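PDB 3TQV: nicotinate-nucleotide pyrophosphorylase from Francisella tularensis subsp. tularensis, which probably catalyses the decarboxylating transfer of phosphoribose from PRPP to quinolinate, giving nicotinate mononucleotide, CO2 and diphosphate for NAD biosynthesis. Local coordinates for residues 45-50 with 95-100; 51-56 with 88-93; 56-61 with 81-86. One frame throughout, in Å; residues are numbered along the deposited sequence.

Interaction 1: residues 45-50 with 95-100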
loop_
_atom_site.group_PDB
_atom_site.type_symbol
_atom_site.label_atom_id
_atom_site.label_comp_id
_atom_site.label_asym_id
_atom_site.label_seq_id
_atom_site.Cartn_x
_atom_site.Cartn_y
_atom_site.Cartn_z
ATOM N N ASP B 45 27.399 11.751 17.609
ATOM C CA ASP B 45 26.599 10.580 17.931
ATOM C C ASP B 45 25.491 10.966 18.894
ATOM O O ASP B 45 25.618 11.917 19.669
ATOM C CB ASP B 45 27.451 9.456 18.531
ATOM C CG ASP B 45 28.126 8.604 17.467
ATOM O OD1 ASP B 45 28.051 8.967 16.277
ATOM O OD2 ASP B 45 28.739 7.577 17.818
ATOM N N THR B 46 24.396 10.229 18.828
ATOM C CA THR B 46 23.364 10.334 19.834
ATOM C C THR B 46 22.601 9.026 19.959
ATOM O O THR B 46 23.107 7.954 19.634
ATOM C CB THR B 46 22.400 11.481 19.548
ATOM O OG1 THR B 46 21.439 11.554 20.603
ATOM C CG2 THR B 46 21.683 11.286 18.225
ATOM N N THR B 47 21.367 9.135 20.410
ATOM C CA THR B 47 20.589 7.992 20.814
ATOM C C THR B 47 19.166 8.216 20.337
ATOM O O THR B 47 18.774 9.345 20.054
ATOM C CB THR B 47 20.610 7.888 22.361
ATOM O OG1 THR B 47 20.992 6.563 22.769
ATOM C CG2 THR B 47 19.251 8.294 22.968
ATOM N N ALA B 48 18.382 7.154 20.245
ATOM C CA ALA B 48 16.983 7.307 19.851
ATOM C C ALA B 48 16.192 6.039 20.110
ATOM O O ALA B 48 16.756 5.004 20.448
ATOM C CB ALA B 48 16.884 7.706 18.386
ATOM N N PHE B 49 14.881 6.113 19.937
ATOM C CA PHE B 49 14.065 4.925 20.107
ATOM C C PHE B 49 12.720 5.093 19.424
ATOM O O PHE B 49 12.254 6.209 19.226
ATOM C CB PHE B 49 13.904 4.590 21.592
ATOM C CG PHE B 49 13.159 5.637 22.386
ATOM C CD1 PHE B 49 11.767 5.633 22.436
ATOM C CD2 PHE B 49 13.850 6.608 23.100
ATOM C CE1 PHE B 49 11.083 6.576 23.167
ATOM C CE2 PHE B 49 13.169 7.563 23.835
ATOM C CZ PHE B 49 11.786 7.547 23.878
ATOM N N CYS B 50 12.097 3.980 19.065
ATOM C CA CYS B 50 10.873 4.022 18.285
ATOM C C CYS B 50 9.691 3.461 19.069
ATOM O O CYS B 50 9.774 2.361 19.612
ATOM C CB CYS B 50 11.075 3.234 16.984
ATOM S SG CYS B 50 9.579 2.983 16.015
ATOM N N GLU B 95 15.866 0.359 19.695
ATOM C CA GLU B 95 16.648 1.506 20.130
ATOM C C GLU B 95 17.810 1.724 19.194
ATOM O O GLU B 95 18.350 0.784 18.600
ATOM C CB GLU B 95 17.144 1.328 21.560
ATOM C CG GLU B 95 16.047 1.504 22.592
ATOM C CD GLU B 95 16.464 1.055 23.979
ATOM O OE1 GLU B 95 17.432 0.267 24.085
ATOM O OE2 GLU B 95 15.819 1.494 24.962
ATOM N N LEU B 96 18.174 2.986 19.040
ATOM C CA LEU B 96 19.245 3.344 18.135
ATOM C C LEU B 96 20.331 4.074 18.906
ATOM O O LEU B 96 20.058 4.829 19.846
ATOM C CB LEU B 96 18.726 4.217 16.979
ATOM C CG LEU B 96 17.714 3.687 15.943
ATOM C CD1 LEU B 96 17.379 4.780 14.939
ATOM C CD2 LEU B 96 18.204 2.449 15.192
ATOM N N LYS B 97 21.566 3.808 18.510
ATOM C CA LYS B 97 22.700 4.591 18.949
ATOM C C LYS B 97 23.535 4.890 17.707
ATOM O O LYS B 97 23.924 3.974 16.964
ATOM C CB LYS B 97 23.498 3.819 19.994
ATOM C CG LYS B 97 24.884 4.357 20.270
ATOM C CD LYS B 97 24.940 5.161 21.558
ATOM C CE LYS B 97 26.346 5.132 22.174
ATOM N NZ LYS B 97 26.584 3.913 23.019
ATOM N N GLY B 98 23.775 6.170 17.440
ATOM C CA GLY B 98 24.597 6.500 16.297
ATOM C C GLY B 98 24.597 7.950 15.924
ATOM O O GLY B 98 24.284 8.799 16.747
ATOM N N ASN B 99 24.951 8.227 14.671
ATOM C CA ASN B 99 25.073 9.592 14.171
ATOM C C ASN B 99 23.727 10.281 13.951
ATOM O O ASN B 99 22.831 9.719 13.339
ATOM C CB ASN B 99 25.888 9.597 12.876
ATOM C CG ASN B 99 26.026 10.982 12.283
ATOM O OD1 ASN B 99 25.169 11.436 11.520
ATOM N ND2 ASN B 99 27.107 11.672 12.642
ATOM N N VAL B 100 23.605 11.509 14.447
ATOM C CA VAL B 100 22.374 12.296 14.348
ATOM C C VAL B 100 21.845 12.418 12.911
ATOM O O VAL B 100 20.653 12.246 12.653
ATOM C CB VAL B 100 22.603 13.723 14.867
ATOM C CG1 VAL B 100 21.299 14.338 15.285
ATOM C CG2 VAL B 100 23.567 13.718 16.019
HETATM O O HOH W 1 29.110 10.667 14.289
#

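Interaction 2: residues 51-56 with 88-93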
loop_
_atom_site.group_PDB
_atom_site.type_symbol
_atom_site.label_atom_id
_atom_site.label_comp_id
_atom_site.label_asym_id
_atom_site.label_seq_id
_atom_site.Cartn_x
_atom_site.Cartn_y
_atom_site.Cartn_z
ATOM N N ILE B 51 8.589 4.202 19.129
ATOM C CA ILE B 51 7.391 3.688 19.782
ATOM C C ILE B 51 6.264 3.415 18.820
ATOM O O ILE B 51 6.157 4.062 17.788
ATOM C CB ILE B 51 6.804 4.684 20.783
ATOM C CG1 ILE B 51 7.243 6.101 20.438
ATOM C CG2 ILE B 51 7.170 4.302 22.202
ATOM C CD1 ILE B 51 6.415 7.132 21.139
ATOM N N THR B 52 5.410 2.466 19.187
ATOM C CA THR B 52 4.067 2.398 18.636
ATOM C C THR B 52 3.179 3.299 19.482
ATOM O O THR B 52 3.446 3.516 20.658
ATOM C CB THR B 52 3.461 1.011 18.744
ATOM O OG1 THR B 52 4.489 0.021 18.720
ATOM C CG2 THR B 52 2.527 0.782 17.591
ATOM N N ARG B 53 2.120 3.829 18.891
ATOM C CA ARG B 53 1.145 4.538 19.690
ATOM C C ARG B 53 -0.088 3.638 19.856
ATOM O O ARG B 53 -1.090 4.037 20.450
ATOM C CB ARG B 53 0.775 5.871 19.041
ATOM C CG ARG B 53 1.951 6.756 18.667
ATOM C CD ARG B 53 2.484 7.545 19.863
ATOM N NE ARG B 53 3.225 8.730 19.438
ATOM C CZ ARG B 53 4.004 9.470 20.225
ATOM N NH1 ARG B 53 4.172 9.157 21.503
ATOM N NH2 ARG B 53 4.625 10.533 19.727
ATOM N N GLU B 54 -0.003 2.415 19.339
ATOM C CA GLU B 54 -1.150 1.517 19.350
ATOM C C GLU B 54 -0.705 0.076 19.313
ATOM O O GLU B 54 0.395 -0.221 18.890
ATOM C CB GLU B 54 -2.071 1.820 18.170
ATOM C CG GLU B 54 -1.325 2.008 16.856
ATOM C CD GLU B 54 -2.243 2.120 15.651
ATOM O OE1 GLU B 54 -2.061 3.086 14.865
ATOM O OE2 GLU B 54 -3.130 1.238 15.489
ATOM N N GLU B 55 -1.554 -0.823 19.784
ATOM C CA GLU B 55 -1.217 -2.244 19.794
ATOM C C GLU B 55 -1.030 -2.710 18.363
ATOM O O GLU B 55 -1.713 -2.234 17.450
ATOM C CB GLU B 55 -2.321 -3.047 20.477
ATOM C CG GLU B 55 -2.002 -4.510 20.753
ATOM C CD GLU B 55 -3.124 -5.185 21.533
ATOM O OE1 GLU B 55 -3.799 -6.073 20.974
ATOM O OE2 GLU B 55 -3.334 -4.804 22.703
HETATM N N MSE B 56 -0.104 -3.641 18.157
HETATM C CA MSE B 56 0.272 -3.991 16.802
HETATM C C MSE B 56 1.046 -5.285 16.732
HETATM O O MSE B 56 1.660 -5.698 17.707
HETATM C CB MSE B 56 1.119 -2.869 16.214
HETATM C CG MSE B 56 2.386 -2.605 16.998
HETATM SE SE MSE B 56 3.997 -3.051 15.990
HETATM C CE MSE B 56 4.136 -1.479 14.857
ATOM N N PRO B 88 2.609 -4.162 22.605
ATOM C CA PRO B 88 1.591 -3.384 23.316
ATOM C C PRO B 88 1.677 -1.926 22.948
ATOM O O PRO B 88 2.771 -1.427 22.718
ATOM C CB PRO B 88 1.977 -3.555 24.792
ATOM C CG PRO B 88 2.955 -4.703 24.828
ATOM C CD PRO B 88 3.656 -4.660 23.507
ATOM N N ALA B 89 0.536 -1.255 22.890
ATOM C CA ALA B 89 0.508 0.193 22.682
ATOM C C ALA B 89 1.495 0.922 23.596
ATOM O O ALA B 89 1.555 0.646 24.799
ATOM C CB ALA B 89 -0.904 0.737 22.886
ATOM N N ASN B 90 2.272 1.822 22.996
ATOM C CA ASN B 90 3.186 2.708 23.717
ATOM C C ASN B 90 4.494 2.066 24.147
ATOM O O ASN B 90 5.222 2.611 24.972
ATOM C CB ASN B 90 2.476 3.391 24.891
ATOM C CG ASN B 90 1.413 4.382 24.418
ATOM O OD1 ASN B 90 1.655 5.187 23.494
ATOM N ND2 ASN B 90 0.221 4.311 25.022
ATOM N N ALA B 91 4.803 0.917 23.560
ATOM C CA ALA B 91 6.030 0.205 23.878
ATOM C C ALA B 91 7.125 0.552 22.881
ATOM O O ALA B 91 6.842 0.915 21.731
ATOM C CB ALA B 91 5.782 -1.291 23.888
ATOM N N ARG B 92 8.375 0.440 23.328
ATOM C CA ARG B 92 9.521 0.718 22.481
ATOM C C ARG B 92 9.858 -0.539 21.698
ATOM O O ARG B 92 10.086 -1.594 22.294
ATOM C CB ARG B 92 10.732 1.119 23.326
ATOM C CG ARG B 92 10.621 2.418 24.103
ATOM C CD ARG B 92 11.987 2.769 24.679
ATOM N NE ARG B 92 11.978 3.957 25.534
ATOM C CZ ARG B 92 13.077 4.514 26.035
ATOM N NH1 ARG B 92 14.263 3.995 25.757
ATOM N NH2 ARG B 92 12.996 5.590 26.803
ATOM N N ILE B 93 9.904 -0.445 20.371
ATOM C CA ILE B 93 10.224 -1.625 19.574
ATOM C C ILE B 93 11.722 -1.795 19.319
ATOM O O ILE B 93 12.234 -2.920 19.289
ATOM C CB ILE B 93 9.414 -1.693 18.264
ATOM C CG1 ILE B 93 9.515 -0.380 17.493
ATOM C CG2 ILE B 93 7.952 -1.979 18.572
ATOM C CD1 ILE B 93 8.445 -0.217 16.444
HETATM O O HOH W 2 -1.097 5.495 22.630
HETATM O O HOH W 3 -1.849 -2.068 24.178
#

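Interaction 3: residues 56-61 with 81-86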
loop_
_atom_site.group_PDB
_atom_site.type_symbol
_atom_site.label_atom_id
_atom_site.label_comp_id
_atom_site.label_asym_id
_atom_site.label_seq_id
_atom_site.Cartn_x
_atom_site.Cartn_y
_atom_site.Cartn_z
HETATM N N MSE B 56 -0.104 -3.641 18.157
HETATM C CA MSE B 56 0.272 -3.991 16.802
HETATM C C MSE B 56 1.046 -5.285 16.732
HETATM O O MSE B 56 1.660 -5.698 17.707
HETATM C CB MSE B 56 1.119 -2.869 16.214
HETATM C CG MSE B 56 2.386 -2.605 16.998
HETATM SE SE MSE B 56 3.997 -3.051 15.990
HETATM C CE MSE B 56 4.136 -1.479 14.857
ATOM N N ILE B 57 0.997 -5.920 15.560
ATOM C CA ILE B 57 1.867 -7.048 15.232
ATOM C C ILE B 57 3.037 -6.532 14.416
ATOM O O ILE B 57 2.867 -6.101 13.277
ATOM C CB ILE B 57 1.140 -8.137 14.428
ATOM C CG1 ILE B 57 -0.101 -8.639 15.178
ATOM C CG2 ILE B 57 2.081 -9.297 14.149
ATOM C CD1 ILE B 57 0.213 -9.321 16.521
ATOM N N LEU B 58 4.220 -6.563 15.010
ATOM C CA LEU B 58 5.427 -6.086 14.360
ATOM C C LEU B 58 5.806 -6.903 13.139
ATOM O O LEU B 58 5.746 -8.139 13.137
ATOM C CB LEU B 58 6.592 -6.082 15.349
ATOM C CG LEU B 58 8.017 -5.817 14.819
ATOM C CD1 LEU B 58 8.079 -4.522 13.994
ATOM C CD2 LEU B 58 9.019 -5.771 15.980
ATOM N N CYS B 59 6.205 -6.180 12.100
ATOM C CA CYS B 59 6.747 -6.753 10.878
ATOM C C CYS B 59 7.611 -5.681 10.198
ATOM O O CYS B 59 7.206 -4.523 10.067
ATOM C CB CYS B 59 5.618 -7.234 9.971
ATOM S SG CYS B 59 6.172 -8.165 8.529
ATOM N N GLY B 60 8.820 -6.046 9.799
ATOM C CA GLY B 60 9.699 -5.074 9.176
ATOM C C GLY B 60 11.133 -5.003 9.668
ATOM O O GLY B 60 11.932 -4.279 9.082
ATOM N N GLN B 61 11.460 -5.732 10.733
ATOM C CA GLN B 61 12.848 -5.839 11.203
ATOM C C GLN B 61 13.885 -5.847 10.079
ATOM O O GLN B 61 14.741 -4.958 10.018
ATOM C CB GLN B 61 13.034 -7.079 12.075
ATOM C CG GLN B 61 12.741 -6.831 13.553
ATOM C CD GLN B 61 13.043 -8.040 14.430
ATOM O OE1 GLN B 61 13.855 -7.962 15.350
ATOM N NE2 GLN B 61 12.380 -9.152 14.154
ATOM N N TYR B 81 11.402 -5.975 20.442
ATOM C CA TYR B 81 10.427 -6.922 19.946
ATOM C C TYR B 81 10.912 -7.432 18.603
ATOM O O TYR B 81 11.640 -6.735 17.905
ATOM C CB TYR B 81 9.069 -6.250 19.780
ATOM C CG TYR B 81 8.404 -5.933 21.086
ATOM C CD1 TYR B 81 7.493 -6.818 21.652
ATOM C CD2 TYR B 81 8.694 -4.754 21.762
ATOM C CE1 TYR B 81 6.879 -6.539 22.860
ATOM C CE2 TYR B 81 8.089 -4.460 22.976
ATOM C CZ TYR B 81 7.181 -5.361 23.527
ATOM O OH TYR B 81 6.575 -5.084 24.738
ATOM N N SER B 82 10.521 -8.651 18.252
ATOM C CA SER B 82 10.859 -9.219 16.956
ATOM C C SER B 82 9.618 -9.357 16.073
ATOM O O SER B 82 8.477 -9.287 16.556
ATOM C CB SER B 82 11.545 -10.576 17.129
ATOM O OG SER B 82 10.834 -11.413 18.037
ATOM N N ASP B 83 9.849 -9.547 14.777
ATOM C CA ASP B 83 8.771 -9.733 13.818
ATOM C C ASP B 83 7.854 -10.879 14.206
ATOM O O ASP B 83 8.312 -11.996 14.421
ATOM C CB ASP B 83 9.342 -10.018 12.436
ATOM C CG ASP B 83 9.642 -8.759 11.658
ATOM O OD1 ASP B 83 9.771 -7.678 12.275
ATOM O OD2 ASP B 83 9.749 -8.856 10.422
ATOM N N ALA B 84 6.561 -10.580 14.289
ATOM C CA ALA B 84 5.502 -11.577 14.463
ATOM C C ALA B 84 5.059 -11.662 15.908
ATOM O O ALA B 84 4.351 -12.595 16.321
ATOM C CB ALA B 84 5.909 -12.944 13.906
ATOM N N GLN B 85 5.468 -10.641 16.652
ATOM C CA GLN B 85 5.099 -10.464 18.046
ATOM C C GLN B 85 4.019 -9.415 18.204
ATOM O O GLN B 85 3.930 -8.467 17.430
ATOM C CB GLN B 85 6.296 -9.993 18.836
ATOM C CG GLN B 85 7.369 -11.001 18.981
ATOM C CD GLN B 85 8.062 -10.838 20.292
ATOM O OE1 GLN B 85 8.019 -11.728 21.134
ATOM N NE2 GLN B 85 8.679 -9.680 20.495
ATOM N N LYS B 86 3.206 -9.589 19.229
ATOM C CA LYS B 86 2.210 -8.607 19.563
ATOM C C LYS B 86 2.879 -7.566 20.458
ATOM O O LYS B 86 3.292 -7.860 21.575
ATOM C CB LYS B 86 1.028 -9.292 20.244
ATOM C CG LYS B 86 -0.042 -8.376 20.794
ATOM C CD LYS B 86 -0.989 -9.185 21.675
ATOM C CE LYS B 86 -2.010 -8.313 22.382
ATOM N NZ LYS B 86 -2.971 -9.113 23.203
#

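Interaction 1: residues 45-50 with 95-100
Thr-46 with Gly-98 and Ala-48 with Leu-96 form the hydrogen-bonded pairs of an antiparallel ladder, each exchanging two backbone bonds. Leu-96 N reaches Ala-48 O at 2.8 Å in an almost straight bond (177° at the hydrogen), and Gly-98 N reaches Thr-46 O at 2.9 Å. Between these rungs, CA-H...O contacts fill in, such as Lys-97 CA at 3.5 Å from Thr-46 O.

On one face of the sheet Ala-48 CB rests on Leu-96 CB at 4.2 Å. Further along this face the methyl CG2 of Thr-46 meets CG2 of Val-100 at 3.8 Å, the two side chains crossing at about a right angle. With chi1 of -178°, Thr-46 sets its OG1 anti to the backbone N and turns the methyl to Val-100, while OG1 bonds to Gln-286. The other face carries Thr-47, Phe-49, Glu-95 and Lys-97; here Phe-49 CB packs on Glu-95 CG at 3.9 Å, and Arg-92 ties the two together by a salt bridge to Glu-95 and a cation-pi contact with Phe-49.

At Gly-98, which has no side chain, the chain turns a corner. Just beyond, a water joins Asp-45 OD1 to Asn-99 ND2, 2.8 Å from each. Asn-99 is the N-cap of helix 100-130: its OD1 accepts from Ser-102 N, and ND2 also holds Asp-43.

The backbone supplies all the direct hydrogen bonds of the contact, leaving the side chains to separate a buried face at Ala-48 and Leu-96 from a face with Glu-95 and the exposed Lys-97.

Interaction 2: residues 51-56 with 88-93
A positive phi of 79° at Asn-90, opposite Thr-52 and Arg-53, closes the type II turn from Pro-88 to Ala-91, and chi1 of -68° sets its CG anti to its own carbonyl carbon. The amide end is thereby brought back alongside the 51-56 chain, where a water donates to Asn-90 OD1 at 2.9 Å and to Arg-53 O as well.

The direct backbone links are weak. Thr-52 N points to Ala-91 O at 3.3 Å, and Asn-90 N to Thr-52 O at 3.1 Å with a strongly bent angle of 125°. Beyond them Ala-89 fits its CB against the backbone of Glu-54 and Glu-55, 3.5 Å from Glu-55 N. A second water accepts from Ala-89 N and makes a weak bond to Glu-55 OE2.

Toward the sheet, methyl groups pack against oxygen atoms. Ile-51 lays its CG2 methyl against Ala-91 O at 3.4 Å, and Ile-93 sends its CG2 to Thr-52 OG1 at 4.0 Å, the two side chains crossing at about a right angle. Leu-281 and Val-87 border the Thr-52 side chain, and Glu-54 OE1 leaves the contact for Asp-280 N.

Ile-51 and Arg-92 form a non-hydrogen-bonded antiparallel pair, beyond which regular pairing stops, though the chains stay side by side through the turn: this is where the ladder of the two inner strands of the four-stranded antiparallel sheet ends, in a type II turn, in the N-terminal domain of a quinolinate phosphoribosyltransferase.

Interaction 3: residues 56-61 with 81-86
Asp-83 reaches across to the start of helix 61-71, its carboxylate meeting the chain at Cys-59, Gly-60 and Gln-61. Its CB lies beside Leu-58 O at 4.1 Å. CG, placed anti to the carbonyl carbon by chi1 of -87°, sits over the backbone, 3.6 Å from Cys-59 CA. At the tip the two oxygens divide the work: OD2 takes Gly-60 N at 3.0 Å in a nearly straight bond (173°), and OD1 takes Gln-61 N, also at 3.0 Å. Both are met on the syn side, somewhat out of the carboxylate plane. OD1 further touches Leu-58 CG at 3.6 Å, and OD2 has a second partner in Tyr-154 OH of helix 149-159.

The N-cap of the helix is Gly-60, which has no side chain to cap with; the carboxylate of Asp-83 receives the N-H groups of Gly-60 and of Gln-61, the first helical residue. The negative charge is probably stabilised by that helix end. Asp-83 is held in place by the type II turn from Ser-82 to Gln-85, which two backbone bonds fasten to Leu-58: Ala-84 N to Leu-58 O at 2.8 Å, and Leu-58 N to Gln-85 O at 3.1 Å.

Past the turn Ile-57 and Lys-86 form a non-hydrogen-bonded antiparallel pair, where Ile-57 CD1 packs on Lys-86 CB at 3.8 Å. Next to Ile-57, Leu-58 sends CD2 to Tyr-81 CB, while its side chain also touches Ile-114 of helix 100-130.

Overall arrangement
All three contacts lie in the N-terminal domain and nest along the chain: interaction 3 falls inside the loop closed by interaction 2, and that inside the loop closed by interaction 1. Interactions 1 and 2 both use strands 45-52 and 92-97 of the four-stranded antiparallel sheet, their centres about 18 Å apart, and they meet where Cys-50 O probably bonds to Ile-93 N. Interaction 3, centred about 10 Å from interaction 2 and sharing Met-56 (selenomethionine), uses the small 56-57/86-87 ladder and leads to helix 61-71. The two lengths of chain thus run antiparallel from the larger sheet through a turn to a small sheet nearer the chain's centre, away from the predicted substrate-binding residues.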